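Local coordinates for RctB replication initiator protein (Vibrio cholerae, PDB 5UBE) that probably binds origin DNA through its winged-helix-like N-terminal domain to initiate replication of the second chromosome of the cholera pathogen, at residues 85-99 and 109-121. Sequence-based numbering, arbitrary orientation.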
# COMPACT_ATOMS: atom_id res chain seq x y z
N LEU A 85 -5.30 -0.25 6.55
CA LEU A 85 -3.84 -0.28 6.52
C LEU A 85 -3.26 -0.56 7.90
O LEU A 85 -2.33 -1.35 8.02
CB LEU A 85 -3.27 1.02 5.95
CG LEU A 85 -1.73 1.09 5.92
CD1 LEU A 85 -1.09 0.07 4.98
CD2 LEU A 85 -1.25 2.48 5.58
N ARG A 86 -3.82 0.06 8.96
CA ARG A 86 -3.32 -0.24 10.30
C ARG A 86 -3.50 -1.71 10.64
O ARG A 86 -2.63 -2.33 11.26
CB ARG A 86 -4.01 0.63 11.35
CG ARG A 86 -3.64 2.10 11.34
CD ARG A 86 -4.22 2.81 12.59
NE ARG A 86 -5.65 2.54 12.76
CZ ARG A 86 -6.61 3.23 12.16
NH1 ARG A 86 -6.31 4.23 11.33
NH2 ARG A 86 -7.88 2.92 12.36
N ALA A 87 -4.64 -2.29 10.27
CA ALA A 87 -4.89 -3.70 10.57
C ALA A 87 -3.92 -4.59 9.81
O ALA A 87 -3.40 -5.57 10.36
CB ALA A 87 -6.34 -4.06 10.24
N ALA A 88 -3.66 -4.27 8.54
CA ALA A 88 -2.78 -5.08 7.70
C ALA A 88 -1.35 -5.04 8.21
O ALA A 88 -0.63 -6.04 8.16
CB ALA A 88 -2.87 -4.60 6.25
N VAL A 89 -0.91 -3.87 8.69
CA VAL A 89 0.40 -3.78 9.33
C VAL A 89 0.45 -4.64 10.58
O VAL A 89 1.43 -5.37 10.82
CB VAL A 89 0.72 -2.30 9.63
CG1 VAL A 89 1.95 -2.19 10.52
CG2 VAL A 89 0.92 -1.55 8.33
N ALA A 90 -0.60 -4.60 11.40
CA ALA A 90 -0.60 -5.37 12.64
C ALA A 90 -0.48 -6.87 12.38
O ALA A 90 0.06 -7.60 13.22
CB ALA A 90 -1.87 -5.07 13.45
N VAL A 91 -0.97 -7.34 11.24
CA VAL A 91 -0.83 -8.76 10.93
C VAL A 91 0.58 -9.07 10.40
O VAL A 91 1.07 -10.19 10.54
CB VAL A 91 -1.93 -9.18 9.94
CG1 VAL A 91 -1.49 -10.40 9.09
CG2 VAL A 91 -3.20 -9.50 10.68
N GLY A 92 1.25 -8.09 9.80
CA GLY A 92 2.57 -8.29 9.25
C GLY A 92 2.64 -8.31 7.74
O GLY A 92 3.64 -8.80 7.20
N LEU A 93 1.63 -7.79 7.04
CA LEU A 93 1.57 -7.86 5.59
C LEU A 93 2.49 -6.85 4.91
O LEU A 93 2.94 -7.09 3.79
CB LEU A 93 0.13 -7.62 5.10
CG LEU A 93 -0.91 -8.58 5.67
CD1 LEU A 93 -2.19 -8.47 4.88
CD2 LEU A 93 -0.39 -10.00 5.64
N PHE A 94 2.80 -5.74 5.58
CA PHE A 94 3.56 -4.65 5.00
C PHE A 94 4.75 -4.30 5.88
O PHE A 94 4.60 -4.15 7.10
CB PHE A 94 2.72 -3.37 4.85
CG PHE A 94 1.62 -3.47 3.86
CD1 PHE A 94 1.90 -3.47 2.50
CD2 PHE A 94 0.30 -3.50 4.29
CE1 PHE A 94 0.87 -3.52 1.57
CE2 PHE A 94 -0.73 -3.56 3.38
CZ PHE A 94 -0.45 -3.56 2.02
N LYS A 95 5.90 -4.09 5.24
CA LYS A 95 7.00 -3.38 5.86
C LYS A 95 6.81 -1.88 5.66
O LYS A 95 6.73 -1.40 4.51
CB LYS A 95 8.33 -3.82 5.27
CG LYS A 95 9.54 -3.22 5.96
CD LYS A 95 10.82 -3.81 5.39
CE LYS A 95 12.04 -3.26 6.10
NZ LYS A 95 13.30 -3.64 5.40
N GLN A 96 6.73 -1.14 6.76
CA GLN A 96 6.62 0.32 6.72
C GLN A 96 8.01 0.93 6.57
O GLN A 96 8.88 0.71 7.42
CB GLN A 96 5.94 0.85 7.97
CG GLN A 96 4.53 0.36 8.16
CD GLN A 96 3.75 1.25 9.13
OE1 GLN A 96 3.58 0.90 10.29
NE2 GLN A 96 3.29 2.41 8.64
N ILE A 97 8.20 1.70 5.51
CA ILE A 97 9.47 2.32 5.17
C ILE A 97 9.26 3.83 5.11
O ILE A 97 8.55 4.30 4.22
CB ILE A 97 9.99 1.80 3.82
CG1 ILE A 97 10.06 0.27 3.83
CG2 ILE A 97 11.33 2.45 3.47
CD1 ILE A 97 10.35 -0.34 2.47
N PRO A 98 9.82 4.62 6.03
CA PRO A 98 9.74 6.08 5.87
C PRO A 98 10.65 6.51 4.72
O PRO A 98 11.78 6.05 4.61
CB PRO A 98 10.22 6.62 7.22
CG PRO A 98 10.13 5.47 8.15
CD PRO A 98 10.41 4.25 7.32
N VAL A 99 10.12 7.38 3.86
CA VAL A 99 10.82 7.86 2.68
C VAL A 99 10.71 9.38 2.61
O VAL A 99 9.84 9.99 3.23
CB VAL A 99 10.26 7.24 1.38
CG1 VAL A 99 10.42 5.74 1.40
CG2 VAL A 99 8.80 7.64 1.19
N THR A 109 6.84 10.77 4.07
CA THR A 109 5.60 10.00 4.04
C THR A 109 5.98 8.54 4.34
O THR A 109 7.14 8.24 4.62
CB THR A 109 4.86 10.15 2.70
OG1 THR A 109 5.69 9.68 1.64
CG2 THR A 109 4.50 11.60 2.46
N MET A 110 5.00 7.63 4.26
CA MET A 110 5.23 6.21 4.53
C MET A 110 5.16 5.39 3.25
O MET A 110 4.19 5.48 2.48
CB MET A 110 4.21 5.66 5.53
CG MET A 110 4.74 5.52 6.94
SD MET A 110 6.27 4.58 7.05
CE MET A 110 6.60 4.76 8.81
N LEU A 111 6.19 4.57 3.02
CA LEU A 111 6.18 3.61 1.93
C LEU A 111 5.88 2.22 2.49
O LEU A 111 6.40 1.85 3.54
CB LEU A 111 7.52 3.60 1.19
CG LEU A 111 7.58 2.67 -0.03
CD1 LEU A 111 6.57 3.12 -1.08
CD2 LEU A 111 8.99 2.63 -0.59
N HIS A 112 5.04 1.47 1.79
CA HIS A 112 4.59 0.17 2.25
C HIS A 112 4.92 -0.85 1.18
O HIS A 112 4.53 -0.69 0.03
CB HIS A 112 3.10 0.18 2.56
CG HIS A 112 2.74 1.18 3.61
ND1 HIS A 112 2.44 0.83 4.91
CD2 HIS A 112 2.70 2.53 3.56
CE1 HIS A 112 2.21 1.92 5.61
NE2 HIS A 112 2.35 2.97 4.82
N ARG A 113 5.65 -1.89 1.58
CA ARG A 113 6.13 -2.94 0.69
C ARG A 113 5.54 -4.26 1.14
O ARG A 113 5.61 -4.60 2.32
CB ARG A 113 7.66 -2.99 0.70
CG ARG A 113 8.26 -4.33 0.27
CD ARG A 113 9.77 -4.25 0.37
NE ARG A 113 10.25 -3.01 -0.23
CZ ARG A 113 11.47 -2.51 -0.07
NH1 ARG A 113 12.36 -3.14 0.68
NH2 ARG A 113 11.80 -1.37 -0.67
N PHE A 114 4.92 -4.98 0.21
CA PHE A 114 4.38 -6.29 0.54
C PHE A 114 5.50 -7.19 1.04
O PHE A 114 6.65 -7.09 0.59
CB PHE A 114 3.70 -6.91 -0.68
CG PHE A 114 2.33 -6.32 -0.97
CD1 PHE A 114 1.21 -6.72 -0.25
CD2 PHE A 114 2.16 -5.36 -1.97
CE1 PHE A 114 -0.05 -6.20 -0.52
CE2 PHE A 114 0.89 -4.82 -2.25
CZ PHE A 114 -0.21 -5.24 -1.52
N ILE A 115 5.18 -8.02 2.03
CA ILE A 115 6.14 -8.95 2.62
C ILE A 115 5.79 -10.35 2.15
O ILE A 115 4.62 -10.75 2.16
CB ILE A 115 6.13 -8.86 4.16
CG1 ILE A 115 6.31 -7.42 4.62
CG2 ILE A 115 7.25 -9.71 4.75
CD1 ILE A 115 6.46 -7.25 6.12
N ASN A 116 6.80 -11.08 1.70
CA ASN A 116 6.60 -12.43 1.20
C ASN A 116 5.96 -13.30 2.28
O ASN A 116 6.42 -13.29 3.43
CB ASN A 116 7.95 -13.02 0.77
CG ASN A 116 7.81 -14.27 -0.06
OD1 ASN A 116 7.10 -15.20 0.31
ND2 ASN A 116 8.49 -14.30 -1.20
N PRO A 117 4.90 -14.05 1.97
CA PRO A 117 4.32 -14.94 2.99
C PRO A 117 5.33 -15.93 3.58
O PRO A 117 5.23 -16.26 4.77
CB PRO A 117 3.21 -15.67 2.23
CG PRO A 117 2.87 -14.74 1.08
CD PRO A 117 4.19 -14.13 0.69
N ASN A 118 6.31 -16.39 2.79
CA ASN A 118 7.35 -17.26 3.35
C ASN A 118 8.12 -16.55 4.45
O ASN A 118 8.54 -17.18 5.43
CB ASN A 118 8.31 -17.72 2.26
CG ASN A 118 7.62 -18.49 1.17
OD1 ASN A 118 6.66 -19.23 1.42
ND2 ASN A 118 8.10 -18.33 -0.07
N GLN A 119 8.31 -15.23 4.32
CA GLN A 119 8.92 -14.43 5.37
C GLN A 119 7.97 -14.22 6.55
O GLN A 119 8.40 -14.25 7.71
CB GLN A 119 9.36 -13.08 4.80
CG GLN A 119 10.17 -12.24 5.76
CD GLN A 119 11.61 -12.70 5.87
OE1 GLN A 119 12.02 -13.67 5.22
NE2 GLN A 119 12.40 -12.00 6.69
N LEU A 120 6.68 -13.99 6.27
CA LEU A 120 5.71 -13.75 7.33
C LEU A 120 5.73 -14.86 8.37
O LEU A 120 5.71 -14.60 9.58
CB LEU A 120 4.30 -13.64 6.76
CG LEU A 120 4.00 -12.51 5.80
CD1 LEU A 120 2.51 -12.24 5.80
CD2 LEU A 120 4.76 -11.34 6.28
N ILE A 121 5.74 -16.10 7.90
CA ILE A 121 5.59 -17.23 8.80
C ILE A 121 6.84 -17.50 9.62
O ILE A 121 6.79 -18.32 10.54
CB ILE A 121 5.18 -18.50 8.02
CG1 ILE A 121 6.22 -18.84 6.96
CG2 ILE A 121 3.85 -18.30 7.37
CD1 ILE A 121 5.82 -20.04 6.12
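Lys95 and Arg113, with Ile97 and Leu111, pair strands 94-99 and 109-114 into an antiparallel beta hairpin following helix 78-91, an order consistent with the wing of a winged helix-turn-helix domain. Backbone hydrogen bonds run both ways within these two pairs and between Val99 and Thr109. Ile115 N extends the ladder to Leu93 O (3.0 Å). Gly92 makes the turn from helix to strand: its positive phi suits glycine, and it is the C' residue of a Schellman motif, with Leu93 N hydrogen-bonded to Ala88 O.

Toward the helix, Phe94, His112 and Phe114 form an aromatic cluster. The flat Phe94 ring serves both neighbours: His112 turns an edge to its face, planes at 90°, while Phe94 CE1 sits 3.5 Å from Phe114 CE1, over the Phe114 face. Leu85, coming from the helix, meets the far end of the imidazole, CD2 lying 3.5 Å from His112 CE1. His112 ND1 is buried here without a polar partner. Alongside the imidazole, and pointing the same way, lies Gln96, its amide plane tilted 24° from the ring, with NE2 nearest to His112 CE1.

On the other sheet face, aliphatic Val99 CG1 packs on Leu111 CB (3.6 Å). Arg113, whose NE forms a salt bridge with Glu22, bends at chi3 (-46°), bringing its guanidinium across Ile97, whose unbranched arm ends in CD1, centred over one guanidinium face and 3.5 Å from Arg113 CZ.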